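Local coordinates for transaminase (PDB 5G2P), which probably transfers amino groups between amines and carbonyl compounds with S selectivity, using pyridoxal-5'-phosphate as cofactor, at residues K99-D104 against G113-V118; I294-G299 against A309-K314. All coordinates share one frame; numbering follows the deposited sequence.

Contact 1: K99-D104 against G113-V118; sequences KIIIED and GKVRFV
Ile102 turns CG1 to the side opposite its carbonyl carbon (chi1 -60°) and Val115 does the same with CG2, which brings the two branches together where helix 92-105 packs on the edge strand, within this chain, of the large mixed sheet of a class-III, fold-type I aminotransferase. The segments run nearly antiparallel, 158° between their directions, with axes 8.6 Å apart at closest approach, and no hydrogen bond crosses between them. The two side chains slide past one another in opposite directions, so that Val115 CG2 lies against the last two carbons of the longer isoleucine branch, 3.7 Å from the Ile102 CD1 methyl and 3.8 Å from the Ile102 CG1 methylene. The same CD1 also rests 3.9 Å from Gly113 O. Gly113 and Lys114 both face Val312 in a classic beta bulge. Lys114 points away from the helix; its NZ forms a salt bridge with Asp321 and hydrogen bonds to Gln28 and Leu21 O of the second subunit, whose Tyr20 packs on Ile102. One residue earlier, Ile101 brings CD1 obliquely against the Phe117 ring, 3.9 Å from CE1. Val115 CG1, from the same strand, lies over one face of that ring, offset toward its rim, which probably helps to limit the ring's rotation. Leu345 of helix 335-350 also packs on Ile101. Away from the strand, the helix is tied lengthwise by a salt bridge across its wider pi-type turn: Lys99 NZ reaches the syn lone pair of Asp104 OD2 at 2.7 Å.

Contact 2: I294-G299 against A309-K314; sequences ITMGKG and AVVVSK. With PLP (pyridoxal-5'-phosphate), chain H.
Strands 294-296 and 309-313 pair antiparallel as the two arms of a beta hairpin, their axes 4.7 Å apart at closest approach and four backbone hydrogen bonds joining Ile294 to Val311 and Met296 to Ala309. Met296 shares a sheet face with Ile294, Ala309 and Val311. With CG beside its backbone N (chi1 -61°) and the chain extended beyond, its thioether reaches diagonally over the neighbouring strand: SD sits 4.1 Å from Ala309 CB, and CE presses on Val311 CG2 at 3.4 Å, tighter than usual. Ile101 of helix 92-105 packs on both Met296 and Val311. With an alanine at Met296, the Val311 CG2 and Ala309 CB methyls would probably lose their thioether cover and a gap open beneath Ile101. Thr295 and Val310, a non-hydrogen-bonded pair, project to the other face, where Thr295 OG1 hydrogen-bonds Asp269 of the cofactor pocket. On the backbone beside them, Val310 CA comes within 3.2 Å of Ile294 O in a CA-H...O contact. Past Gly297 the first arm leads to Lys298, whose chain bends at its last torsion (chi4 108°) and joins the cofactor covalently, NZ to PLP C4A at 1.5 Å.

From the N terminus, helix 92-105 runs into a short connection and the chain returns along strand 112-118, so contact 1 closes a loop of eight residues between its segments. Contact 2 follows much later and joins the two arms of the hairpin, with nine residues between its segments; the two are in series and neither encloses the other. They meet side by side in the large sheet, where strand 308-313 lies between 112-118 and 293-296: Gly113 N and Val312 O are 2.7 Å apart, Arg116 O and Val310 N 2.9 Å, both probable hydrogen bonds. Together they carry the fold from a helix near the second subunit, across three strands, to the cofactor-bearing lysine.

Contact 1: K99-D104 against G113-V118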
loop_
_atom_site.group_PDB
_atom_site.type_symbol
_atom_site.label_atom_id
_atom_site.label_comp_id
_atom_site.label_asym_id
_atom_site.label_seq_id
_atom_site.Cartn_x
_atom_site.Cartn_y
_atom_site.Cartn_z
ATOM N N LYS B 99 36.921 -8.294 -6.952
ATOM C CA LYS B 99 38.163 -7.551 -7.177
ATOM C C LYS B 99 38.262 -7.078 -8.629
ATOM O O LYS B 99 38.601 -5.905 -8.878
ATOM C CB LYS B 99 39.402 -8.381 -6.764
ATOM C CG LYS B 99 40.747 -7.758 -7.178
ATOM C CD LYS B 99 41.209 -8.303 -8.518
ATOM C CE LYS B 99 42.538 -7.704 -8.941
ATOM N NZ LYS B 99 42.926 -8.330 -10.237
ATOM N N ILE B 100 37.929 -7.954 -9.586
ATOM C CA ILE B 100 37.958 -7.548 -11.012
ATOM C C ILE B 100 37.067 -6.326 -11.290
ATOM O O ILE B 100 37.489 -5.359 -11.967
ATOM C CB ILE B 100 37.595 -8.710 -11.970
ATOM C CG1 ILE B 100 38.676 -9.791 -11.864
ATOM C CG2 ILE B 100 37.460 -8.186 -13.411
ATOM C CD1 ILE B 100 38.376 -11.095 -12.596
ATOM N N ILE B 101 35.856 -6.351 -10.730
ATOM C CA ILE B 101 34.918 -5.255 -10.903
ATOM C C ILE B 101 35.441 -3.942 -10.252
ATOM O O ILE B 101 35.534 -2.908 -10.920
ATOM C CB ILE B 101 33.509 -5.649 -10.376
ATOM C CG1 ILE B 101 32.870 -6.720 -11.292
ATOM C CG2 ILE B 101 32.639 -4.417 -10.251
ATOM C CD1 ILE B 101 31.676 -7.486 -10.707
ATOM N N ILE B 102 35.788 -3.992 -8.965
ATOM C CA ILE B 102 36.158 -2.771 -8.209
ATOM C C ILE B 102 37.535 -2.254 -8.612
ATOM O O ILE B 102 37.705 -1.073 -8.894
ATOM C CB ILE B 102 36.168 -3.000 -6.654
ATOM C CG1 ILE B 102 34.804 -3.440 -6.102
ATOM C CG2 ILE B 102 36.676 -1.756 -5.901
ATOM C CD1 ILE B 102 33.637 -2.488 -6.353
ATOM N N GLU B 103 38.512 -3.155 -8.638
ATOM C CA GLU B 103 39.910 -2.787 -8.768
ATOM C C GLU B 103 40.359 -2.680 -10.243
ATOM O O GLU B 103 41.130 -1.792 -10.601
ATOM C CB GLU B 103 40.742 -3.829 -8.023
ATOM C CG GLU B 103 42.031 -3.324 -7.419
ATOM C CD GLU B 103 42.741 -4.403 -6.631
ATOM O OE1 GLU B 103 42.383 -4.624 -5.464
ATOM O OE2 GLU B 103 43.658 -5.037 -7.182
ATOM N N ASP B 104 39.878 -3.577 -11.097
ATOM C CA ASP B 104 40.334 -3.589 -12.495
ATOM C C ASP B 104 39.428 -2.825 -13.440
ATOM O O ASP B 104 39.869 -1.861 -14.069
ATOM C CB ASP B 104 40.560 -5.009 -12.982
ATOM C CG ASP B 104 41.630 -5.715 -12.186
ATOM O OD1 ASP B 104 42.538 -5.026 -11.682
ATOM O OD2 ASP B 104 41.569 -6.943 -12.042
ATOM N N GLY B 113 32.770 0.946 -3.716
ATOM C CA GLY B 113 33.232 0.324 -2.468
ATOM C C GLY B 113 33.185 -1.189 -2.516
ATOM O O GLY B 113 34.229 -1.856 -2.536
ATOM N N LYS B 114 31.975 -1.741 -2.535
ATOM C CA LYS B 114 31.792 -3.197 -2.444
ATOM C C LYS B 114 30.778 -3.730 -3.447
ATOM O O LYS B 114 30.034 -2.982 -4.060
ATOM C CB LYS B 114 31.362 -3.590 -1.024
ATOM C CG LYS B 114 32.460 -3.460 0.038
ATOM C CD LYS B 114 31.978 -4.087 1.329
ATOM C CE LYS B 114 33.140 -4.414 2.245
ATOM N NZ LYS B 114 32.651 -5.259 3.361
ATOM N N VAL B 115 30.747 -5.056 -3.568
ATOM C CA VAL B 115 29.860 -5.769 -4.495
ATOM C C VAL B 115 29.096 -6.810 -3.690
ATOM O O VAL B 115 29.647 -7.415 -2.785
ATOM C CB VAL B 115 30.675 -6.548 -5.553
ATOM C CG1 VAL B 115 29.759 -7.165 -6.617
ATOM C CG2 VAL B 115 31.657 -5.622 -6.214
ATOM N N ARG B 116 27.822 -6.991 -4.009
ATOM C CA ARG B 116 27.077 -8.164 -3.581
ATOM C C ARG B 116 26.641 -8.859 -4.835
ATOM O O ARG B 116 26.021 -8.222 -5.710
ATOM C CB ARG B 116 25.847 -7.791 -2.743
ATOM C CG ARG B 116 24.918 -8.986 -2.454
ATOM C CD ARG B 116 24.072 -8.823 -1.179
ATOM N NE ARG B 116 23.118 -9.934 -0.957
ATOM C CZ ARG B 116 23.462 -11.142 -0.497
ATOM N NH1 ARG B 116 24.742 -11.419 -0.191
ATOM N NH2 ARG B 116 22.523 -12.084 -0.336
ATOM N N PHE B 117 26.940 -10.157 -4.912
ATOM C CA PHE B 117 26.505 -10.997 -6.027
ATOM C C PHE B 117 25.186 -11.694 -5.708
ATOM O O PHE B 117 25.008 -12.216 -4.613
ATOM C CB PHE B 117 27.571 -12.061 -6.330
ATOM C CG PHE B 117 28.828 -11.481 -6.927
ATOM C CD1 PHE B 117 28.822 -10.993 -8.227
ATOM C CD2 PHE B 117 29.991 -11.373 -6.169
ATOM C CE1 PHE B 117 29.980 -10.454 -8.786
ATOM C CE2 PHE B 117 31.146 -10.816 -6.715
ATOM C CZ PHE B 117 31.141 -10.366 -8.024
ATOM N N VAL B 118 24.288 -11.713 -6.689
ATOM C CA VAL B 118 23.052 -12.495 -6.632
ATOM C C VAL B 118 22.921 -13.255 -7.987
ATOM O O VAL B 118 23.915 -13.417 -8.701
ATOM C CB VAL B 118 21.812 -11.620 -6.346
ATOM C CG1 VAL B 118 21.845 -11.065 -4.907
ATOM C CG2 VAL B 118 21.669 -10.503 -7.391
#

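Contact 2: I294-G299 against A309-K314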
loop_
_atom_site.group_PDB
_atom_site.type_symbol
_atom_site.label_atom_id
_atom_site.label_comp_id
_atom_site.label_asym_id
_atom_site.label_seq_id
_atom_site.Cartn_x
_atom_site.Cartn_y
_atom_site.Cartn_z
ATOM N N ILE B 294 25.152 0.708 -8.690
ATOM C CA ILE B 294 24.922 0.127 -10.010
ATOM C C ILE B 294 24.285 -1.250 -9.824
ATOM O O ILE B 294 24.722 -1.994 -8.965
ATOM C CB ILE B 294 26.280 -0.118 -10.735
ATOM C CG1 ILE B 294 27.060 1.186 -10.916
ATOM C CG2 ILE B 294 26.078 -0.827 -12.073
ATOM C CD1 ILE B 294 28.505 0.931 -11.398
ATOM N N THR B 295 23.281 -1.593 -10.637
ATOM C CA THR B 295 22.778 -2.959 -10.692
ATOM C C THR B 295 23.275 -3.632 -11.959
ATOM O O THR B 295 23.343 -3.000 -13.026
ATOM C CB THR B 295 21.241 -2.992 -10.632
ATOM O OG1 THR B 295 20.708 -2.160 -11.679
ATOM C CG2 THR B 295 20.766 -2.489 -9.271
ATOM N N MET B 296 23.616 -4.912 -11.845
ATOM C CA MET B 296 24.242 -5.661 -12.940
ATOM C C MET B 296 23.540 -7.021 -13.188
ATOM O O MET B 296 22.982 -7.653 -12.257
ATOM C CB MET B 296 25.733 -5.900 -12.620
ATOM C CG MET B 296 26.577 -4.636 -12.454
ATOM S SD MET B 296 28.157 -5.037 -11.698
ATOM C CE MET B 296 29.002 -3.451 -11.660
ATOM N N GLY B 297 23.565 -7.444 -14.447
ATOM C CA GLY B 297 23.148 -8.790 -14.880
ATOM C C GLY B 297 23.671 -8.945 -16.293
ATOM O O GLY B 297 24.640 -8.263 -16.665
ATOM N N LYS B 298 23.051 -9.829 -17.072
ATOM C CA LYS B 298 23.321 -9.964 -18.535
ATOM C C LYS B 298 24.806 -10.116 -18.872
ATOM O O LYS B 298 25.374 -11.216 -18.733
ATOM C CB LYS B 298 22.594 -8.834 -19.319
ATOM C CG LYS B 298 21.073 -8.826 -19.111
ATOM C CD LYS B 298 20.192 -7.902 -19.992
ATOM C CE LYS B 298 18.667 -8.198 -19.899
ATOM N NZ LYS B 298 17.853 -7.186 -19.173
ATOM N N GLY B 299 25.434 -9.028 -19.333
ATOM C CA GLY B 299 26.853 -8.999 -19.697
ATOM C C GLY B 299 27.806 -9.285 -18.541
ATOM O O GLY B 299 28.978 -9.581 -18.785
ATOM N N ALA B 309 24.501 -8.618 -9.847
ATOM C CA ALA B 309 25.302 -7.974 -8.800
ATOM C C ALA B 309 24.841 -6.545 -8.564
ATOM O O ALA B 309 24.217 -5.913 -9.430
ATOM C CB ALA B 309 26.813 -7.989 -9.151
ATOM N N VAL B 310 25.203 -6.036 -7.392
ATOM C CA VAL B 310 25.109 -4.624 -7.097
ATOM C C VAL B 310 26.494 -4.120 -6.665
ATOM O O VAL B 310 27.222 -4.824 -5.948
ATOM C CB VAL B 310 23.996 -4.358 -6.046
ATOM C CG1 VAL B 310 24.359 -5.025 -4.725
ATOM C CG2 VAL B 310 23.834 -2.870 -5.794
ATOM N N VAL B 311 26.871 -2.935 -7.145
ATOM C CA VAL B 311 28.032 -2.210 -6.653
ATOM C C VAL B 311 27.564 -0.976 -5.897
ATOM O O VAL B 311 26.779 -0.195 -6.415
ATOM C CB VAL B 311 29.027 -1.836 -7.781
ATOM C CG1 VAL B 311 30.107 -0.890 -7.251
ATOM C CG2 VAL B 311 29.669 -3.106 -8.293
ATOM N N VAL B 312 28.055 -0.814 -4.662
ATOM C CA VAL B 312 27.681 0.346 -3.853
ATOM C C VAL B 312 28.900 1.244 -3.614
ATOM O O VAL B 312 30.042 0.766 -3.572
ATOM C CB VAL B 312 26.997 -0.038 -2.514
ATOM C CG1 VAL B 312 25.704 -0.851 -2.767
ATOM C CG2 VAL B 312 27.947 -0.823 -1.612
ATOM N N SER B 313 28.654 2.545 -3.461
ATOM C CA SER B 313 29.738 3.495 -3.214
ATOM C C SER B 313 30.473 3.153 -1.920
ATOM O O SER B 313 29.943 2.459 -1.064
ATOM C CB SER B 313 29.180 4.914 -3.082
ATOM O OG SER B 313 28.262 4.984 -2.000
ATOM N N LYS B 314 31.684 3.686 -1.770
ATOM C CA LYS B 314 32.412 3.592 -0.490
ATOM C C LYS B 314 31.599 4.020 0.719
ATOM O O LYS B 314 31.646 3.357 1.733
ATOM C CB LYS B 314 33.705 4.392 -0.549
ATOM C CG LYS B 314 34.787 3.661 -1.306
ATOM C CD LYS B 314 35.954 4.570 -1.634
ATOM C CE LYS B 314 37.008 3.760 -2.347
ATOM N NZ LYS B 314 38.038 4.685 -2.886
HETATM N N1 PLP H . 17.026 -4.104 -15.495
HETATM C C2 PLP H . 17.246 -3.872 -16.821
HETATM C C2A PLP H . 17.657 -2.514 -17.330
HETATM C C3 PLP H . 17.039 -4.966 -17.785
HETATM O O3 PLP H . 17.259 -4.832 -19.129
HETATM C C4 PLP H . 16.650 -6.296 -17.273
HETATM C C4A PLP H . 16.584 -7.375 -18.355
HETATM C C5 PLP H . 16.418 -6.413 -15.793
HETATM C C6 PLP H . 16.614 -5.292 -14.983
HETATM C C5A PLP H . 15.983 -7.685 -15.126
HETATM O O4P PLP H . 17.001 -8.676 -15.183
HETATM P P PLP H . 16.551 -10.229 -15.191
HETATM O O1P PLP H . 17.862 -10.942 -15.250
HETATM O O2P PLP H . 15.777 -10.531 -13.924
HETATM O O3P PLP H . 15.701 -10.473 -16.446
#